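PDB 3N6Q: YghZ aldo-keto reductase from Escherichia coli, which probably catalyses the NAD(P)H-dependent reduction of aldehydes or ketones within a TIM-barrel fold. Local coordinates for residues B[25-30]-B[313-318]; B[31-36]-B[221-226]; B[49-54]-B[306-311]. All blocks are in the same frame, centred on the assembly; numbering follows the deposited sequence.

Interaction 1 of 3, residues B[25-30]-B[313-318]; sequences LPALSL and QALNNL
Leu315 reaches into the step between Ala27 and Leu28, joining a strand of the TIM barrel to the 3-10 turn that follows helix 305-312. The contact is wholly apolar. Its shortest approach is from Leu28 CD1 to Leu315 CG, 3.7 Å, and the same Leu28 methyl lies 3.8 Å from Leu315 CD1. The other branch of the fork goes to the alanine, with Leu315 CD2 3.9 Å from Ala27 CB. The two leucines pass alongside each other in opposite directions, and both have CG beside the backbone N (chi1 -59° in Leu315), which carries the Leu315 fork out toward the strand. Ala27 suits the break in strand 24-31 because its short side chain meets CD2 of that fork directly, while branched Leu28 also packs on Val298 and Ile300 of the adjacent parallel strand and on Leu286 of helix 281-289. Behind them, Ser297 OG is hydrogen-bonded with Pro26 O and Ser29 OG, tying the strand down on both sides of the break. Leu315 is positioned by its own tight turn: Asn316 N donates to Gln313 O at 2.9 Å, and Asn317 N to Ala314 O at 3.1 Å.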
loop_
_atom_site.group_PDB
_atom_site.type_symbol
_atom_site.label_atom_id
_atom_site.label_comp_id
_atom_site.label_asym_id
_atom_site.label_seq_id
_atom_site.Cartn_x
_atom_site.Cartn_y
_atom_site.Cartn_z
ATOM N N LEU B 25 -24.031 -14.411 4.625
ATOM C CA LEU B 25 -23.774 -15.660 3.917
ATOM C C LEU B 25 -25.139 -16.363 3.754
ATOM O O LEU B 25 -26.021 -16.200 4.626
ATOM C CB LEU B 25 -22.796 -16.538 4.698
ATOM C CG LEU B 25 -21.391 -15.864 4.810
ATOM C CD1 LEU B 25 -20.487 -16.713 5.690
ATOM C CD2 LEU B 25 -20.779 -15.669 3.393
ATOM N N PRO B 26 -25.313 -17.114 2.662
ATOM C CA PRO B 26 -26.446 -18.055 2.604
ATOM C C PRO B 26 -26.332 -19.049 3.742
ATOM O O PRO B 26 -25.197 -19.447 4.102
ATOM C CB PRO B 26 -26.234 -18.757 1.260
ATOM C CG PRO B 26 -24.668 -18.786 1.152
ATOM C CD PRO B 26 -24.305 -17.401 1.616
ATOM N N ALA B 27 -27.479 -19.461 4.334
ATOM C CA ALA B 27 -27.446 -20.419 5.423
ATOM C C ALA B 27 -26.912 -21.758 4.978
ATOM O O ALA B 27 -26.415 -22.531 5.812
ATOM C CB ALA B 27 -28.920 -20.624 6.073
ATOM N N LEU B 28 -26.985 -22.065 3.676
ATOM C CA LEU B 28 -26.255 -23.225 3.158
ATOM C C LEU B 28 -25.246 -22.694 2.109
ATOM O O LEU B 28 -25.627 -21.893 1.243
ATOM C CB LEU B 28 -27.203 -24.251 2.474
ATOM C CG LEU B 28 -28.169 -24.919 3.499
ATOM C CD1 LEU B 28 -29.439 -24.002 3.677
ATOM C CD2 LEU B 28 -28.549 -26.236 2.959
ATOM N N SER B 29 -23.984 -23.074 2.275
ATOM C CA SER B 29 -22.915 -22.711 1.291
ATOM C C SER B 29 -22.474 -23.937 0.562
ATOM O O SER B 29 -22.604 -25.061 1.080
ATOM C CB SER B 29 -21.724 -22.125 2.032
ATOM O OG SER B 29 -22.171 -20.935 2.650
ATOM N N LEU B 30 -21.843 -23.759 -0.613
ATOM C CA LEU B 30 -21.339 -24.912 -1.338
ATOM C C LEU B 30 -19.811 -25.071 -1.125
ATOM O O LEU B 30 -19.057 -24.127 -1.343
ATOM C CB LEU B 30 -21.629 -24.740 -2.836
ATOM C CG LEU B 30 -21.126 -25.972 -3.643
ATOM C CD1 LEU B 30 -21.975 -27.278 -3.452
ATOM C CD2 LEU B 30 -21.050 -25.633 -5.163
ATOM N N GLN B 313 -34.029 -27.506 1.591
ATOM C CA GLN B 313 -35.356 -27.667 2.238
ATOM C C GLN B 313 -35.280 -27.887 3.734
ATOM O O GLN B 313 -36.305 -27.782 4.449
ATOM C CB GLN B 313 -36.151 -28.805 1.587
ATOM C CG GLN B 313 -36.580 -28.443 0.161
ATOM C CD GLN B 313 -37.436 -29.538 -0.418
ATOM O OE1 GLN B 313 -38.500 -29.857 0.132
ATOM N NE2 GLN B 313 -36.923 -30.221 -1.442
ATOM N N ALA B 314 -34.065 -28.078 4.237
ATOM C CA ALA B 314 -33.874 -28.036 5.721
ATOM C C ALA B 314 -34.405 -26.707 6.291
ATOM O O ALA B 314 -34.881 -26.642 7.462
ATOM C CB ALA B 314 -32.400 -28.248 6.094
ATOM N N LEU B 315 -34.326 -25.638 5.498
ATOM C CA LEU B 315 -34.785 -24.353 5.976
ATOM C C LEU B 315 -36.301 -24.324 6.304
ATOM O O LEU B 315 -36.767 -23.369 6.920
ATOM C CB LEU B 315 -34.424 -23.199 5.008
ATOM C CG LEU B 315 -32.894 -23.066 4.757
ATOM C CD1 LEU B 315 -32.680 -22.068 3.582
ATOM C CD2 LEU B 315 -32.253 -22.558 6.099
ATOM N N ASN B 316 -37.044 -25.316 5.838
ATOM C CA ASN B 316 -38.519 -25.352 6.090
ATOM C C ASN B 316 -38.874 -25.769 7.500
ATOM O O ASN B 316 -40.048 -25.692 7.904
ATOM C CB ASN B 316 -39.181 -26.284 5.083
ATOM C CG ASN B 316 -39.117 -25.698 3.700
ATOM O OD1 ASN B 316 -39.089 -24.485 3.584
ATOM N ND2 ASN B 316 -39.048 -26.522 2.676
ATOM N N ASN B 317 -37.887 -26.292 8.239
ATOM C CA ASN B 317 -38.153 -26.715 9.599
ATOM C C ASN B 317 -36.910 -26.519 10.450
ATOM O O ASN B 317 -36.173 -27.488 10.677
ATOM C CB ASN B 317 -38.579 -28.204 9.634
ATOM C CG ASN B 317 -39.187 -28.600 10.983
ATOM O OD1 ASN B 317 -39.061 -27.852 11.959
ATOM N ND2 ASN B 317 -39.765 -29.814 11.063
ATOM N N LEU B 318 -36.712 -25.312 10.972
ATOM C CA LEU B 318 -35.541 -25.037 11.802
ATOM C C LEU B 318 -35.880 -25.158 13.296
ATOM O O LEU B 318 -35.047 -24.843 14.153
ATOM C CB LEU B 318 -35.004 -23.651 11.477
ATOM C CG LEU B 318 -34.479 -23.558 10.033
ATOM C CD1 LEU B 318 -34.000 -22.125 9.784
ATOM C CD2 LEU B 318 -33.316 -24.592 9.734
#

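Interaction 2 of 3, residues B[31-36]-B[221-226]; sequences GLWHNF and AFTPLA
Thr223 O is gripped twice, by Ala226 N at 3.0 Å, which closes a type I beta turn from Thr223 to Ala226, and by the side-chain amide of Asn197. On the same residue Thr223 OG1, placed between its backbone N and carbonyl carbon (chi1 53°), donates to Phe222 O at 2.7 Å. The hydroxyl meets that oxygen nearly at right angles to the C=O bond (96°) and from above the carbonyl plane, off any lone pair. With the hydroxyl turned back to its own chain, the methyl is left for packing: Thr223 CG2 lies 3.9 Å from Trp33 CZ3. A threonine suits the place because its two branches do these two jobs.

Phe222 makes the larger contact. Its CZ sits over one face of the indole, toward the rim, 3.5 Å from Trp33 CE3. The side chains cross at about a right angle and the ring planes meet at 51°, an oblique pairing. His34 CE1 lies over the centre of the opposite indole face, 3.3 Å above it, so the indole lies between His34 CE1 and Phe222 CZ. Tyr66 also meets the indole, and Gln227 touches it.

Both segments leave the C-terminal ends of barrel strands, the face where aldo-keto reductases place their cofactor and substrate. In relatives the aromatic residue corresponding to Phe222 commonly packs on the nicotinamide, a role that remains an inference here. The loops lead from strand 24-31 toward helix 42-54 and from strand 218-221 to Pro224 and Leu225, which rest on helix 281-289.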
loop_
_atom_site.group_PDB
_atom_site.type_symbol
_atom_site.label_atom_id
_atom_site.label_comp_id
_atom_site.label_asym_id
_atom_site.label_seq_id
_atom_site.Cartn_x
_atom_site.Cartn_y
_atom_site.Cartn_z
ATOM N N GLY B 31 -19.382 -26.247 -0.693
ATOM C CA GLY B 31 -17.919 -26.530 -0.520
ATOM C C GLY B 31 -17.424 -27.384 -1.687
ATOM O O GLY B 31 -18.165 -28.186 -2.213
ATOM N N LEU B 32 -16.179 -27.170 -2.096
ATOM C CA LEU B 32 -15.609 -27.841 -3.274
ATOM C C LEU B 32 -14.502 -28.762 -2.876
ATOM O O LEU B 32 -13.637 -29.141 -3.686
ATOM C CB LEU B 32 -15.138 -26.799 -4.303
ATOM C CG LEU B 32 -16.254 -26.094 -5.104
ATOM C CD1 LEU B 32 -16.963 -25.003 -4.281
ATOM C CD2 LEU B 32 -15.698 -25.447 -6.373
ATOM N N TRP B 33 -14.599 -29.282 -1.658
ATOM C CA TRP B 33 -13.616 -30.251 -1.171
ATOM C C TRP B 33 -13.491 -31.486 -2.066
ATOM O O TRP B 33 -12.382 -31.813 -2.526
ATOM C CB TRP B 33 -13.985 -30.638 0.264
ATOM C CG TRP B 33 -13.034 -31.631 0.893
ATOM C CD1 TRP B 33 -11.686 -31.803 0.646
ATOM C CD2 TRP B 33 -13.378 -32.549 1.919
ATOM N NE1 TRP B 33 -11.193 -32.774 1.468
ATOM C CE2 TRP B 33 -12.211 -33.238 2.271
ATOM C CE3 TRP B 33 -14.581 -32.825 2.621
ATOM C CZ2 TRP B 33 -12.201 -34.216 3.272
ATOM C CZ3 TRP B 33 -14.582 -33.838 3.583
ATOM C CH2 TRP B 33 -13.394 -34.496 3.918
ATOM N N HIS B 34 -14.636 -32.041 -2.470
ATOM C CA HIS B 34 -14.664 -33.066 -3.506
ATOM C C HIS B 34 -15.544 -32.682 -4.672
ATOM O O HIS B 34 -16.276 -31.684 -4.601
ATOM C CB HIS B 34 -15.177 -34.402 -2.902
ATOM C CG HIS B 34 -14.335 -34.904 -1.769
ATOM N ND1 HIS B 34 -14.817 -35.003 -0.478
ATOM C CD2 HIS B 34 -13.035 -35.288 -1.723
ATOM C CE1 HIS B 34 -13.866 -35.506 0.298
ATOM N NE2 HIS B 34 -12.750 -35.584 -0.406
ATOM N N ASN B 35 -15.438 -33.463 -5.757
ATOM C CA ASN B 35 -16.345 -33.392 -6.921
ATOM C C ASN B 35 -15.904 -32.401 -7.979
ATOM O O ASN B 35 -16.605 -32.250 -8.983
ATOM C CB ASN B 35 -17.853 -33.157 -6.545
ATOM C CG ASN B 35 -18.335 -34.135 -5.478
ATOM O OD1 ASN B 35 -18.618 -33.728 -4.336
ATOM N ND2 ASN B 35 -18.144 -35.385 -5.742
ATOM N N PHE B 36 -14.832 -31.628 -7.694
ATOM C CA PHE B 36 -14.341 -30.576 -8.591
ATOM C C PHE B 36 -12.907 -30.740 -9.047
ATOM O O PHE B 36 -12.284 -29.772 -9.447
ATOM C CB PHE B 36 -14.528 -29.167 -7.963
ATOM C CG PHE B 36 -16.013 -28.796 -7.793
ATOM C CD1 PHE B 36 -16.636 -28.104 -8.779
ATOM C CD2 PHE B 36 -16.794 -29.379 -6.775
ATOM C CE1 PHE B 36 -18.040 -27.778 -8.730
ATOM C CE2 PHE B 36 -18.209 -29.127 -6.703
ATOM C CZ PHE B 36 -18.821 -28.303 -7.651
ATOM N N ALA B 221 -20.016 -24.210 9.449
ATOM C CA ALA B 221 -19.792 -25.603 9.793
ATOM C C ALA B 221 -19.288 -26.474 8.621
ATOM O O ALA B 221 -19.998 -26.726 7.628
ATOM C CB ALA B 221 -21.123 -26.240 10.405
ATOM N N PHE B 222 -18.099 -27.065 8.806
ATOM C CA PHE B 222 -17.529 -27.988 7.804
ATOM C C PHE B 222 -17.964 -29.409 8.171
ATOM O O PHE B 222 -18.129 -29.753 9.360
ATOM C CB PHE B 222 -15.991 -27.871 7.895
ATOM C CG PHE B 222 -15.251 -28.808 6.978
ATOM C CD1 PHE B 222 -15.223 -28.569 5.605
ATOM C CD2 PHE B 222 -14.588 -29.916 7.480
ATOM C CE1 PHE B 222 -14.554 -29.431 4.730
ATOM C CE2 PHE B 222 -13.916 -30.788 6.612
ATOM C CZ PHE B 222 -13.888 -30.532 5.229
ATOM N N THR B 223 -18.229 -30.239 7.154
ATOM C CA THR B 223 -18.761 -31.628 7.312
ATOM C C THR B 223 -20.022 -31.689 8.223
ATOM O O THR B 223 -20.076 -32.495 9.146
ATOM C CB THR B 223 -17.792 -32.695 7.837
ATOM O OG1 THR B 223 -17.164 -32.290 9.074
ATOM C CG2 THR B 223 -16.706 -33.011 6.752
ATOM N N PRO B 224 -20.984 -30.832 7.939
ATOM C CA PRO B 224 -22.254 -30.833 8.758
ATOM C C PRO B 224 -23.039 -32.135 8.626
ATOM O O PRO B 224 -23.896 -32.420 9.488
ATOM C CB PRO B 224 -23.048 -29.653 8.172
ATOM C CG PRO B 224 -22.619 -29.645 6.618
ATOM C CD PRO B 224 -21.087 -29.981 6.720
ATOM N N LEU B 225 -22.746 -32.929 7.583
ATOM C CA LEU B 225 -23.337 -34.279 7.436
ATOM C C LEU B 225 -22.435 -35.424 7.848
ATOM O O LEU B 225 -22.808 -36.601 7.655
ATOM C CB LEU B 225 -23.899 -34.492 6.021
ATOM C CG LEU B 225 -24.964 -33.489 5.558
ATOM C CD1 LEU B 225 -25.419 -33.873 4.167
ATOM C CD2 LEU B 225 -26.200 -33.505 6.529
ATOM N N ALA B 226 -21.350 -35.101 8.572
ATOM C CA ALA B 226 -20.437 -36.138 9.160
ATOM C C ALA B 226 -20.014 -37.151 8.113
ATOM O O ALA B 226 -20.015 -38.350 8.355
ATOM C CB ALA B 226 -21.048 -36.798 10.412
#

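Interaction 3 of 3, residues B[49-54]-B[306-311]; sequences LRKAFD and EQLEEN
Helices 42-54 and 305-312 are neighbours in the outer layer of the TIM barrel, where Ala52 and Leu308 meet beneath a Lys51-Glu309 salt bridge. Their short segments run nearly parallel, with axes 9.5 Å apart at an angle of 23°. At the level of closest backbone approach, Leu308 CD1 comes within 3.9 Å of Ala52 CB and 3.6 Å of Ala52 N. The small alanine lets the leucine methyl reach the helix backbone, and the underlying strands add to this apolar layer, Leu30 against Leu308 and Phe60 against Ala52.

Lys51 links the layer to the partly exposed outer edge of the helix pair. Its CG lies 4.1 Å from Leu308 CD1; beyond it the chain bends at chi2 and again at chi3, swinging NZ across to the carboxylate of Glu309. There Lys51 NZ donates to Glu309 OE1 at 2.7 Å, approaching from above the carboxylate plane, 57° out of it. Glu309 is extended beyond CG, so its aliphatic part lies against the lysine methylenes, with Glu309 CG 3.9 Å from Lys51 CD. Long, flexible residues with charged ends suit this edge, for they can be apolar inward and ionic outward.

Gln307 NE2 bonds to Asn311 OD1 at 3.0 Å, and these paired amides, like Ala52 and Leu308, face the strands, while the ion pair lies nearer solvent. Such nearly parallel neighbours are typical of the helix layer of a beta/alpha barrel.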
loop_
_atom_site.group_PDB
_atom_site.type_symbol
_atom_site.label_atom_id
_atom_site.label_comp_id
_atom_site.label_asym_id
_atom_site.label_seq_id
_atom_site.Cartn_x
_atom_site.Cartn_y
_atom_site.Cartn_z
ATOM N N LEU B 49 -22.615 -25.976 -9.849
ATOM C CA LEU B 49 -22.510 -24.534 -9.574
ATOM C C LEU B 49 -23.735 -23.779 -9.988
ATOM O O LEU B 49 -24.137 -22.753 -9.345
ATOM C CB LEU B 49 -21.263 -23.900 -10.261
ATOM C CG LEU B 49 -19.930 -24.557 -9.830
ATOM C CD1 LEU B 49 -18.726 -23.862 -10.541
ATOM C CD2 LEU B 49 -19.706 -24.388 -8.308
ATOM N N ARG B 50 -24.257 -24.143 -11.165
ATOM C CA ARG B 50 -25.394 -23.388 -11.674
ATOM C C ARG B 50 -26.613 -23.583 -10.778
ATOM O O ARG B 50 -27.342 -22.653 -10.522
ATOM C CB ARG B 50 -25.781 -23.860 -13.085
ATOM C CG ARG B 50 -24.770 -23.398 -14.151
ATOM C CD ARG B 50 -25.300 -23.842 -15.531
ATOM N NE ARG B 50 -24.496 -23.301 -16.638
ATOM C CZ ARG B 50 -24.860 -23.378 -17.922
ATOM N NH1 ARG B 50 -26.000 -23.994 -18.255
ATOM N NH2 ARG B 50 -24.059 -22.888 -18.879
ATOM N N LYS B 51 -26.815 -24.811 -10.366
ATOM C CA LYS B 51 -27.918 -25.108 -9.456
ATOM C C LYS B 51 -27.737 -24.388 -8.127
ATOM O O LYS B 51 -28.696 -23.719 -7.641
ATOM C CB LYS B 51 -28.074 -26.625 -9.258
ATOM C CG LYS B 51 -29.144 -27.047 -8.191
ATOM C CD LYS B 51 -30.552 -26.583 -8.658
ATOM C CE LYS B 51 -30.972 -27.348 -9.902
ATOM N NZ LYS B 51 -32.414 -27.129 -10.266
ATOM N N ALA B 52 -26.513 -24.462 -7.558
ATOM C CA ALA B 52 -26.230 -23.730 -6.321
ATOM C C ALA B 52 -26.656 -22.277 -6.413
ATOM O O ALA B 52 -27.426 -21.771 -5.574
ATOM C CB ALA B 52 -24.728 -23.832 -5.953
ATOM N N PHE B 53 -26.186 -21.588 -7.449
ATOM C CA PHE B 53 -26.450 -20.160 -7.581
ATOM C C PHE B 53 -27.942 -19.873 -7.858
ATOM O O PHE B 53 -28.482 -18.897 -7.336
ATOM C CB PHE B 53 -25.574 -19.566 -8.681
ATOM C CG PHE B 53 -25.587 -18.064 -8.739
ATOM C CD1 PHE B 53 -25.228 -17.301 -7.621
ATOM C CD2 PHE B 53 -25.981 -17.409 -9.911
ATOM C CE1 PHE B 53 -25.220 -15.886 -7.664
ATOM C CE2 PHE B 53 -25.937 -15.955 -9.984
ATOM C CZ PHE B 53 -25.565 -15.212 -8.876
ATOM N N ASP B 54 -28.588 -20.733 -8.649
ATOM C CA ASP B 54 -30.060 -20.578 -8.912
ATOM C C ASP B 54 -30.869 -20.783 -7.607
ATOM O O ASP B 54 -32.028 -20.316 -7.506
ATOM C CB ASP B 54 -30.490 -21.605 -9.914
ATOM C CG ASP B 54 -30.143 -21.218 -11.355
ATOM O OD1 ASP B 54 -29.819 -20.059 -11.632
ATOM O OD2 ASP B 54 -30.335 -22.081 -12.182
ATOM N N GLU B 306 -29.293 -32.446 -7.544
ATOM C CA GLU B 306 -30.477 -32.839 -6.769
ATOM C C GLU B 306 -30.223 -32.744 -5.276
ATOM O O GLU B 306 -31.150 -32.497 -4.495
ATOM C CB GLU B 306 -30.855 -34.304 -7.074
ATOM C CG GLU B 306 -31.469 -34.536 -8.449
ATOM C CD GLU B 306 -30.478 -34.385 -9.613
ATOM O OE1 GLU B 306 -29.233 -34.494 -9.417
ATOM O OE2 GLU B 306 -30.962 -34.102 -10.743
ATOM N N GLN B 307 -28.991 -33.064 -4.872
ATOM C CA GLN B 307 -28.654 -33.029 -3.469
ATOM C C GLN B 307 -28.866 -31.637 -2.918
ATOM O O GLN B 307 -29.341 -31.493 -1.786
ATOM C CB GLN B 307 -27.201 -33.456 -3.183
ATOM C CG GLN B 307 -26.990 -33.526 -1.652
ATOM C CD GLN B 307 -25.546 -33.775 -1.199
ATOM O OE1 GLN B 307 -24.741 -34.342 -1.944
ATOM N NE2 GLN B 307 -25.240 -33.419 0.075
ATOM N N LEU B 308 -28.523 -30.608 -3.709
ATOM C CA LEU B 308 -28.685 -29.230 -3.251
ATOM C C LEU B 308 -30.169 -28.921 -3.068
ATOM O O LEU B 308 -30.557 -28.356 -2.056
ATOM C CB LEU B 308 -28.068 -28.224 -4.223
ATOM C CG LEU B 308 -26.540 -28.355 -4.344
ATOM C CD1 LEU B 308 -26.069 -27.412 -5.481
ATOM C CD2 LEU B 308 -25.917 -27.956 -2.971
ATOM N N GLU B 309 -30.988 -29.305 -4.051
ATOM C CA GLU B 309 -32.430 -29.076 -3.941
ATOM C C GLU B 309 -32.955 -29.710 -2.630
ATOM O O GLU B 309 -33.710 -29.105 -1.911
ATOM C CB GLU B 309 -33.159 -29.616 -5.180
ATOM C CG GLU B 309 -32.611 -29.023 -6.493
ATOM C CD GLU B 309 -33.326 -29.520 -7.785
ATOM O OE1 GLU B 309 -33.873 -28.659 -8.512
ATOM O OE2 GLU B 309 -33.329 -30.746 -8.093
ATOM N N GLU B 310 -32.506 -30.909 -2.296
ATOM C CA GLU B 310 -33.020 -31.611 -1.130
ATOM C C GLU B 310 -32.511 -30.929 0.133
ATOM O O GLU B 310 -33.260 -30.670 1.097
ATOM C CB GLU B 310 -32.547 -33.060 -1.171
ATOM C CG GLU B 310 -33.307 -34.037 -0.256
ATOM C CD GLU B 310 -32.705 -34.171 1.168
ATOM O OE1 GLU B 310 -32.035 -33.223 1.662
ATOM O OE2 GLU B 310 -32.919 -35.237 1.798
ATOM N N ASN B 311 -31.237 -30.562 0.130
ATOM C CA ASN B 311 -30.641 -30.003 1.406
ATOM C C ASN B 311 -31.203 -28.623 1.824
ATOM O O ASN B 311 -31.416 -28.321 3.018
ATOM C CB ASN B 311 -29.122 -29.930 1.253
ATOM C CG ASN B 311 -28.432 -31.286 1.392
ATOM O OD1 ASN B 311 -27.241 -31.384 1.094
ATOM N ND2 ASN B 311 -29.173 -32.342 1.726
#

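Strand 24-31 is common to the three: interaction 1 lies on it, interaction 2 begins at its C-terminal end, and Leu30 passes beneath interaction 3, with Leu30 CD1 4.0 Å from Leu308 CD2. Interactions 1 and 3 both involve the region of helix 305-312, the former just past its end. Interaction 1 is buried and purely aliphatic; interaction 3 is half buried, adding a salt bridge where the helices approach solvent; interaction 2, the most central of the three yet partly exposed at the C-terminal mouth of the barrel, depends on aromatic rings and a turn. Phe36 joins the loop of interaction 2 to interaction 3, Phe36 CE1 lying 3.8 Å from Leu49 CD2.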